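PDB 2UVP: DNA replication regulator protein HobA from Helicobacter pylori, which is required for initiation of DNA replication and increases the binding of the initiator DnaA to the oriC region. Local coordinates for residues E110-I124 and I132-F144. Numbering follows the deposited sequence.
Sequences EMTYQNPMFWHVGKI and ILLSKIPSFLWLF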
ATOM      1  N   GLU A 110      10.237 -21.601   2.664  1.00 19.61           N
ATOM      2  CA  GLU A 110      11.350 -22.376   3.183  1.00 21.71           C
ATOM      3  C   GLU A 110      12.624 -22.169   2.354  1.00 20.80           C
ATOM      4  O   GLU A 110      13.713 -22.103   2.918  1.00 21.66           O
ATOM      5  CB  GLU A 110      10.982 -23.869   3.280  1.00 21.36           C
ATOM      6  CG  GLU A 110       9.838 -24.154   4.255  1.00 25.01           C
ATOM      7  CD  GLU A 110       9.368 -25.612   4.248  1.00 25.89           C
ATOM      8  OE1 GLU A 110       9.362 -26.215   5.336  1.00 32.39           O
ATOM      9  OE2 GLU A 110       8.985 -26.149   3.177  1.00 33.00           O
ATOM     10  N   MET A 111      12.483 -22.005   1.035  1.00 20.01           N
ATOM     11  CA  MET A 111      13.649 -21.809   0.160  1.00 19.27           C
ATOM     12  C   MET A 111      14.177 -20.383   0.210  1.00 18.63           C
ATOM     13  O   MET A 111      15.372 -20.144   0.029  1.00 19.18           O
ATOM     14  CB  MET A 111      13.311 -22.175  -1.290  1.00 19.77           C
ATOM     15  N   THR A 112      13.280 -19.434   0.478  1.00 17.22           N
ATOM     16  CA  THR A 112      13.612 -18.012   0.439  1.00 16.92           C
ATOM     17  C   THR A 112      14.293 -17.505   1.699  1.00 16.21           C
ATOM     18  O   THR A 112      15.287 -16.770   1.617  1.00 15.11           O
ATOM     19  CB  THR A 112      12.339 -17.193   0.173  1.00 16.74           C
ATOM     20  OG1 THR A 112      11.798 -17.606  -1.093  1.00 19.12           O
ATOM     21  CG2 THR A 112      12.616 -15.690   0.142  1.00 15.84           C
ATOM     22  N   TYR A 113      13.758 -17.911   2.855  1.00 15.90           N
ATOM     23  CA  TYR A 113      14.225 -17.412   4.143  1.00 15.76           C
ATOM     24  C   TYR A 113      15.103 -18.424   4.860  1.00 15.88           C
ATOM     25  O   TYR A 113      14.813 -19.622   4.837  1.00 16.89           O
ATOM     26  CB  TYR A 113      13.022 -17.046   5.040  1.00 15.71           C
ATOM     27  CG  TYR A 113      12.136 -15.991   4.408  1.00 15.53           C
ATOM     28  CD1 TYR A 113      12.471 -14.634   4.512  1.00 16.10           C
ATOM     29  CD2 TYR A 113      10.988 -16.343   3.703  1.00 15.57           C
ATOM     30  CE1 TYR A 113      11.672 -13.650   3.906  1.00 16.89           C
ATOM     31  CE2 TYR A 113      10.180 -15.362   3.097  1.00 14.74           C
ATOM     32  CZ  TYR A 113      10.534 -14.023   3.210  1.00 15.18           C
ATOM     33  OH  TYR A 113       9.751 -13.044   2.603  1.00 15.23           O
ATOM     34  N   GLN A 114      16.159 -17.928   5.488  1.00 15.96           N
ATOM     35  CA  GLN A 114      17.087 -18.791   6.206  1.00 17.41           C
ATOM     36  C   GLN A 114      16.424 -19.451   7.417  1.00 17.47           C
ATOM     37  O   GLN A 114      16.654 -20.643   7.685  1.00 17.71           O
ATOM     38  CB  GLN A 114      18.318 -18.017   6.649  1.00 18.53           C
ATOM     39  CG  GLN A 114      19.288 -17.661   5.522  1.00 21.96           C
ATOM     40  CD  GLN A 114      20.633 -17.213   6.061  1.00 26.50           C
ATOM     41  OE1 GLN A 114      21.273 -16.311   5.513  1.00 28.45           O
ATOM     42  NE2 GLN A 114      21.065 -17.836   7.154  1.00 27.22           N
ATOM     43  N   ASN A 115      15.607 -18.689   8.146  1.00 17.01           N
ATOM     44  CA  ASN A 115      15.087 -19.178   9.433  1.00 17.14           C
ATOM     45  C   ASN A 115      13.827 -18.395   9.823  1.00 17.16           C
ATOM     46  O   ASN A 115      13.883 -17.579  10.732  1.00 17.38           O
ATOM     47  CB  ASN A 115      16.191 -19.028  10.498  1.00 17.21           C
ATOM     48  CG  ASN A 115      15.810 -19.601  11.864  1.00 18.59           C
ATOM     49  OD1 ASN A 115      14.897 -20.414  11.992  1.00 19.39           O
ATOM     50  ND2 ASN A 115      16.531 -19.172  12.888  1.00 21.88           N
ATOM     51  N   PRO A 116      12.695 -18.654   9.138  1.00 17.35           N
ATOM     52  CA  PRO A 116      11.494 -17.863   9.425  1.00 17.44           C
ATOM     53  C   PRO A 116      10.711 -18.373  10.634  1.00 17.84           C
ATOM     54  O   PRO A 116      10.784 -19.549  10.968  1.00 17.99           O
ATOM     55  CB  PRO A 116      10.657 -18.054   8.164  1.00 17.67           C
ATOM     56  CG  PRO A 116      10.975 -19.502   7.773  1.00 17.64           C
ATOM     57  CD  PRO A 116      12.447 -19.646   8.068  1.00 17.58           C
ATOM     58  N   MET A 117       9.961 -17.468  11.261  1.00 17.25           N
ATOM     59  CA  MET A 117       8.978 -17.826  12.276  1.00 17.54           C
ATOM     60  C   MET A 117       7.741 -17.010  11.940  1.00 17.03           C
ATOM     61  O   MET A 117       7.863 -15.814  11.639  1.00 16.74           O
ATOM     62  CB  MET A 117       9.485 -17.493  13.689  1.00 16.80           C
ATOM     63  CG  MET A 117       8.388 -17.563  14.750  1.00 18.84           C
ATOM     64  SD  MET A 117       8.918 -17.108  16.416  1.00 20.50           S
ATOM     65  CE  MET A 117       9.718 -18.619  16.936  1.00 20.13           C
ATOM     66  N   PHE A 118       6.575 -17.656  11.950  1.00 16.34           N
ATOM     67  CA  PHE A 118       5.320 -16.978  11.640  1.00 17.03           C
ATOM     68  C   PHE A 118       4.745 -16.368  12.895  1.00 16.81           C
ATOM     69  O   PHE A 118       4.559 -17.069  13.892  1.00 18.60           O
ATOM     70  CB  PHE A 118       4.292 -17.936  11.059  1.00 17.49           C
ATOM     71  CG  PHE A 118       4.671 -18.488   9.726  1.00 18.86           C
ATOM     72  CD1 PHE A 118       4.671 -17.680   8.594  1.00 20.66           C
ATOM     73  CD2 PHE A 118       5.010 -19.825   9.602  1.00 19.99           C
ATOM     74  CE1 PHE A 118       5.019 -18.203   7.338  1.00 20.61           C
ATOM     75  CE2 PHE A 118       5.366 -20.363   8.353  1.00 22.00           C
ATOM     76  CZ  PHE A 118       5.369 -19.554   7.224  1.00 21.49           C
ATOM     77  N   TRP A 119       4.451 -15.080  12.850  1.00 15.14           N
ATOM     78  CA  TRP A 119       3.775 -14.426  13.981  1.00 14.36           C
ATOM     79  C   TRP A 119       2.434 -13.994  13.461  1.00 13.75           C
ATOM     80  O   TRP A 119       2.348 -13.107  12.599  1.00 13.25           O
ATOM     81  CB  TRP A 119       4.573 -13.216  14.429  1.00 13.94           C
ATOM     82  CG  TRP A 119       4.005 -12.408  15.562  1.00 14.20           C
ATOM     83  CD1 TRP A 119       2.786 -12.560  16.201  1.00 13.86           C
ATOM     84  CD2 TRP A 119       4.644 -11.294  16.177  1.00 12.83           C
ATOM     85  NE1 TRP A 119       2.651 -11.596  17.182  1.00 14.66           N
ATOM     86  CE2 TRP A 119       3.770 -10.801  17.178  1.00 12.13           C
ATOM     87  CE3 TRP A 119       5.866 -10.648  15.964  1.00 12.31           C
ATOM     88  CZ2 TRP A 119       4.106  -9.719  17.993  1.00 14.09           C
ATOM     89  CZ3 TRP A 119       6.207  -9.579  16.765  1.00 13.63           C
ATOM     90  CH2 TRP A 119       5.320  -9.118  17.779  1.00 14.24           C
ATOM     91  N   HIS A 120       1.368 -14.638  13.934  1.00 13.30           N
ATOM     92  CA  HIS A 120       0.052 -14.325  13.374  1.00 13.25           C
ATOM     93  C   HIS A 120      -0.857 -13.827  14.476  1.00 13.47           C
ATOM     94  O   HIS A 120      -0.850 -14.386  15.573  1.00 14.17           O
ATOM     95  CB  HIS A 120      -0.585 -15.530  12.671  1.00 14.09           C
ATOM     96  CG  HIS A 120      -1.962 -15.250  12.168  1.00 13.74           C
ATOM     97  ND1 HIS A 120      -2.199 -14.515  11.023  1.00 13.25           N
ATOM     98  CD2 HIS A 120      -3.181 -15.511  12.709  1.00 13.12           C
ATOM     99  CE1 HIS A 120      -3.503 -14.392  10.850  1.00 15.42           C
ATOM    100  NE2 HIS A 120      -4.115 -14.948  11.882  1.00 13.82           N
ATOM    101  N   VAL A 121      -1.647 -12.803  14.162  1.00 12.40           N
ATOM    102  CA  VAL A 121      -2.615 -12.250  15.113  1.00 12.31           C
ATOM    103  C   VAL A 121      -4.032 -12.308  14.584  1.00 12.49           C
ATOM    104  O   VAL A 121      -4.355 -11.707  13.554  1.00 12.54           O
ATOM    105  CB  VAL A 121      -2.285 -10.781  15.460  1.00 10.93           C
ATOM    106  CG1 VAL A 121      -3.257 -10.270  16.529  1.00 10.69           C
ATOM    107  CG2 VAL A 121      -0.830 -10.683  15.922  1.00 13.06           C
ATOM    108  N   GLY A 122      -4.893 -13.022  15.310  1.00 13.75           N
ATOM    109  CA  GLY A 122      -6.316 -12.950  15.079  1.00 14.01           C
ATOM    110  C   GLY A 122      -6.852 -14.181  14.373  1.00 15.70           C
ATOM    111  O   GLY A 122      -6.261 -15.274  14.455  1.00 15.56           O
ATOM    112  N   LYS A 123      -7.968 -13.983  13.690  1.00 17.20           N
ATOM    113  CA  LYS A 123      -8.639 -15.060  12.943  1.00 18.78           C
ATOM    114  C   LYS A 123      -7.752 -15.570  11.827  1.00 19.47           C
ATOM    115  O   LYS A 123      -6.982 -14.790  11.227  1.00 18.66           O
ATOM    116  CB  LYS A 123      -9.935 -14.545  12.337  1.00 19.04           C
ATOM    117  CG  LYS A 123     -10.976 -14.142  13.360  1.00 22.60           C
ATOM    118  CD  LYS A 123     -12.319 -13.816  12.704  1.00 27.13           C
ATOM    119  CE  LYS A 123     -12.239 -12.568  11.834  1.00 30.49           C
ATOM    120  NZ  LYS A 123     -13.588 -12.026  11.458  1.00 33.35           N
ATOM    121  N   ILE A 124      -7.890 -16.862  11.537  1.00 20.40           N
ATOM    122  CA  ILE A 124      -7.220 -17.477  10.391  1.00 22.04           C
ATOM    123  C   ILE A 124      -8.270 -17.558   9.273  1.00 23.72           C
ATOM    124  O   ILE A 124      -9.149 -18.434   9.287  1.00 25.10           O
ATOM    125  CB  ILE A 124      -6.620 -18.852  10.750  1.00 21.90           C
ATOM    126  CG1 ILE A 124      -5.608 -18.694  11.895  1.00 20.77           C
ATOM    127  CG2 ILE A 124      -5.969 -19.479   9.506  1.00 21.37           C
ATOM    128  CD1 ILE A 124      -5.124 -19.980  12.550  1.00 22.19           C
ATOM    129  N   ILE A 132      -0.332 -23.423   6.644  1.00 25.96           N
ATOM    130  CA  ILE A 132       1.011 -22.907   6.859  1.00 26.55           C
ATOM    131  C   ILE A 132       1.322 -22.849   8.362  1.00 25.98           C
ATOM    132  O   ILE A 132       2.396 -23.270   8.816  1.00 25.91           O
ATOM    133  CB  ILE A 132       1.173 -21.529   6.155  1.00 26.86           C
ATOM    134  CG1 ILE A 132       1.661 -21.756   4.723  1.00 28.68           C
ATOM    135  CG2 ILE A 132       2.130 -20.620   6.907  1.00 28.31           C
ATOM    136  CD1 ILE A 132       1.565 -20.548   3.839  1.00 30.07           C
ATOM    137  N   LEU A 133       0.352 -22.366   9.130  1.00 25.76           N
ATOM    138  CA  LEU A 133       0.541 -22.217  10.563  1.00 26.38           C
ATOM    139  C   LEU A 133       0.610 -23.582  11.247  1.00 27.30           C
ATOM    140  O   LEU A 133       1.258 -23.724  12.277  1.00 27.71           O
ATOM    141  CB  LEU A 133      -0.555 -21.325  11.150  1.00 25.36           C
ATOM    142  CG  LEU A 133      -0.555 -19.886  10.605  1.00 24.89           C
ATOM    143  CD1 LEU A 133      -1.667 -19.088  11.239  1.00 24.02           C
ATOM    144  CD2 LEU A 133       0.789 -19.190  10.795  1.00 23.73           C
ATOM    145  N   LEU A 134      -0.046 -24.573  10.643  1.00 28.38           N
ATOM    146  CA  LEU A 134       0.007 -25.979  11.084  1.00 29.59           C
ATOM    147  C   LEU A 134       1.349 -26.669  10.797  1.00 30.11           C
ATOM    148  O   LEU A 134       1.617 -27.764  11.318  1.00 30.09           O
ATOM    149  CB  LEU A 134      -1.119 -26.760  10.403  1.00 29.49           C
ATOM    150  CG  LEU A 134      -2.321 -27.333  11.170  1.00 31.56           C
ATOM    151  CD1 LEU A 134      -2.554 -26.720  12.550  1.00 30.65           C
ATOM    152  CD2 LEU A 134      -3.581 -27.244  10.326  1.00 31.98           C
ATOM    153  N   SER A 135       2.181 -26.030   9.973  1.00 30.42           N
ATOM    154  CA  SER A 135       3.431 -26.623   9.499  1.00 30.63           C
ATOM    155  C   SER A 135       4.520 -26.741  10.575  1.00 31.16           C
ATOM    156  O   SER A 135       4.301 -26.389  11.735  1.00 31.58           O
ATOM    157  CB  SER A 135       3.954 -25.857   8.278  1.00 30.71           C
ATOM    158  OG  SER A 135       4.574 -24.638   8.653  1.00 31.03           O
ATOM    159  N   LYS A 136       5.680 -27.253  10.169  1.00 31.33           N
ATOM    160  CA  LYS A 136       6.836 -27.461  11.039  1.00 31.80           C
ATOM    161  C   LYS A 136       7.486 -26.136  11.431  1.00 30.95           C
ATOM    162  O   LYS A 136       8.195 -26.063  12.438  1.00 31.74           O
ATOM    163  CB  LYS A 136       7.905 -28.331  10.340  1.00 32.51           C
ATOM    164  CG  LYS A 136       7.402 -29.190   9.166  1.00 35.16           C
ATOM    165  CD  LYS A 136       7.368 -28.388   7.846  1.00 36.87           C
ATOM    166  CE  LYS A 136       6.233 -28.847   6.930  1.00 36.34           C
ATOM    167  NZ  LYS A 136       4.908 -28.859   7.617  1.00 37.85           N
ATOM    168  N   ILE A 137       7.265 -25.096  10.626  1.00 30.00           N
ATOM    169  CA  ILE A 137       7.944 -23.820  10.837  1.00 28.36           C
ATOM    170  C   ILE A 137       7.525 -23.277  12.209  1.00 26.68           C
ATOM    171  O   ILE A 137       6.363 -23.393  12.587  1.00 27.09           O
ATOM    172  CB  ILE A 137       7.672 -22.791   9.691  1.00 28.81           C
ATOM    173  CG1 ILE A 137       8.363 -23.217   8.388  1.00 29.47           C
ATOM    174  CG2 ILE A 137       8.234 -21.403  10.037  1.00 27.76           C
ATOM    175  CD1 ILE A 137       7.590 -24.190   7.539  1.00 33.75           C
ATOM    176  N   PRO A 138       8.485 -22.734  12.973  1.00 25.20           N
ATOM    177  CA  PRO A 138       8.189 -22.123  14.264  1.00 23.65           C
ATOM    178  C   PRO A 138       7.147 -21.017  14.132  1.00 22.73           C
ATOM    179  O   PRO A 138       7.030 -20.399  13.065  1.00 20.99           O
ATOM    180  CB  PRO A 138       9.538 -21.544  14.684  1.00 24.42           C
ATOM    181  CG  PRO A 138      10.551 -22.369  13.962  1.00 25.28           C
ATOM    182  CD  PRO A 138       9.926 -22.687  12.655  1.00 24.65           C
ATOM    183  N   SER A 139       6.367 -20.797  15.193  1.00 21.15           N
ATOM    184  CA  SER A 139       5.341 -19.758  15.168  1.00 20.33           C
ATOM    185  C   SER A 139       5.103 -19.093  16.531  1.00 19.81           C
ATOM    186  O   SER A 139       5.449 -19.638  17.584  1.00 20.56           O
ATOM    187  CB  SER A 139       4.037 -20.294  14.575  1.00 20.54           C
ATOM    188  OG  SER A 139       3.514 -21.340  15.368  1.00 22.30           O
ATOM    189  N   PHE A 140       4.541 -17.891  16.486  1.00 18.28           N
ATOM    190  CA  PHE A 140       4.181 -17.116  17.670  1.00 17.40           C
ATOM    191  C   PHE A 140       2.762 -16.713  17.362  1.00 17.03           C
ATOM    192  O   PHE A 140       2.525 -15.768  16.597  1.00 17.13           O
ATOM    193  CB  PHE A 140       5.101 -15.894  17.699  1.00 17.07           C
ATOM    194  CG  PHE A 140       4.991 -15.003  18.925  1.00 16.81           C
ATOM    195  CD1 PHE A 140       5.288 -13.640  18.789  1.00 15.48           C
ATOM    196  CD2 PHE A 140       4.713 -15.503  20.200  1.00 16.94           C
ATOM    197  CE1 PHE A 140       5.276 -12.764  19.903  1.00 14.97           C
ATOM    198  CE2 PHE A 140       4.700 -14.644  21.317  1.00 17.12           C
ATOM    199  CZ  PHE A 140       4.973 -13.269  21.162  1.00 17.52           C
ATOM    200  N   LEU A 141       1.806 -17.462  17.907  1.00 15.92           N
ATOM    201  CA  LEU A 141       0.426 -17.343  17.474  1.00 15.51           C
ATOM    202  C   LEU A 141      -0.450 -16.717  18.540  1.00 16.04           C
ATOM    203  O   LEU A 141      -0.543 -17.224  19.671  1.00 16.23           O
ATOM    204  CB  LEU A 141      -0.143 -18.710  17.074  1.00 16.54           C
ATOM    205  CG  LEU A 141       0.644 -19.472  15.995  1.00 17.29           C
ATOM    206  CD1 LEU A 141       0.001 -20.841  15.693  1.00 19.41           C
ATOM    207  CD2 LEU A 141       0.797 -18.656  14.731  1.00 17.10           C
ATOM    208  N   TRP A 142      -1.089 -15.617  18.165  1.00 14.45           N
ATOM    209  CA  TRP A 142      -1.987 -14.915  19.051  1.00 14.45           C
ATOM    210  C   TRP A 142      -3.355 -15.129  18.477  1.00 15.42           C
ATOM    211  O   TRP A 142      -3.754 -14.450  17.525  1.00 15.25           O
ATOM    212  CB  TRP A 142      -1.645 -13.425  19.060  1.00 14.04           C
ATOM    213  CG  TRP A 142      -0.288 -13.053  19.562  1.00 13.85           C
ATOM    214  CD1 TRP A 142       0.833 -13.842  19.674  1.00 12.67           C
ATOM    215  CD2 TRP A 142       0.102 -11.739  19.965  1.00 11.39           C
ATOM    216  NE1 TRP A 142       1.889 -13.084  20.156  1.00 13.55           N
ATOM    217  CE2 TRP A 142       1.457 -11.796  20.350  1.00 13.16           C
ATOM    218  CE3 TRP A 142      -0.590 -10.518  20.078  1.00 11.35           C
ATOM    219  CZ2 TRP A 142       2.154 -10.664  20.831  1.00 13.62           C
ATOM    220  CZ3 TRP A 142       0.108  -9.388  20.548  1.00 11.80           C
ATOM    221  CH2 TRP A 142       1.461  -9.475  20.920  1.00 13.01           C
ATOM    222  N   LEU A 143      -4.074 -16.109  19.030  1.00 15.44           N
ATOM    223  CA  LEU A 143      -5.283 -16.613  18.382  1.00 16.42           C
ATOM    224  C   LEU A 143      -6.494 -16.519  19.275  1.00 17.59           C
ATOM    225  O   LEU A 143      -6.354 -16.366  20.495  1.00 17.88           O
ATOM    226  CB  LEU A 143      -5.097 -18.096  17.976  1.00 16.88           C
ATOM    227  CG  LEU A 143      -3.870 -18.416  17.109  1.00 16.10           C
ATOM    228  CD1 LEU A 143      -3.706 -19.943  16.959  1.00 19.28           C
ATOM    229  CD2 LEU A 143      -3.966 -17.727  15.757  1.00 16.44           C
ATOM    230  N   PHE A 144      -7.671 -16.617  18.659  1.00 18.11           N
ATOM    231  CA  PHE A 144      -8.925 -16.675  19.408  1.00 20.37           C
ATOM    232  C   PHE A 144      -9.312 -18.103  19.835  1.00 22.46           C
ATOM    233  O   PHE A 144     -10.233 -18.295  20.646  1.00 22.46           O
ATOM    234  CB  PHE A 144     -10.024 -16.019  18.595  1.00 19.82           C
ATOM    235  CG  PHE A 144      -9.738 -14.580  18.259  1.00 19.41           C
ATOM    236  CD1 PHE A 144      -9.370 -13.685  19.255  1.00 20.18           C
ATOM    237  CD2 PHE A 144      -9.870 -14.121  16.960  1.00 19.26           C
ATOM    238  CE1 PHE A 144      -9.110 -12.341  18.949  1.00 18.84           C
ATOM    239  CE2 PHE A 144      -9.629 -12.783  16.637  1.00 18.68           C
ATOM    240  CZ  PHE A 144      -9.246 -11.893  17.646  1.00 18.87           C
TER
HETATM  241  O   HOH W   1      -7.770 -17.224  15.741  1.00 20.48           O
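Trp119 and Phe140, paired on adjacent parallel strands, point the same way, and the edge of the Phe140 ring meets the face of the indole: CD1 of Phe140 sits 3.6 Å from CD2 of Trp119, planes at 51°. Trp142 completes the aromatic cluster; NE1 of Trp119 lies over its indole face, 3.4 Å from CE2 of Trp142; the two indoles meet obliquely, and their NE1 atoms, both donors, form no hydrogen bond. On the other side of the sheet, Ile132 CG2 lies over one face of the Phe118 ring in a CH-pi contact, 3.6 Å from its centroid, while Ile137 CG2 approaches CE2 of Phe118 and Leu133 CD2 its CB. His120, its CG turned anti to the backbone N (chi1 176°), brings CD2 to Leu143 CD2, which lies at the ring edge. Its NE2 donates to Lys123 O at 2.9 Å and ND1 is hydrogen-bonded to Ser59 OG, fixing the imidazole from both nitrogens. Five backbone hydrogen bonds, from Phe118 N to Pro138 O through Gly122 N to Trp142 O, set this register. A water bridges Gly122 O and Phe144 N beyond the strands. The pair belongs to a beta-alpha-beta unit whose connecting helix 127-133 covers the Phe118 side; strand 55-60 flanks 116-121, and helices 39-51 and 161-180 pack against the aromatic cluster.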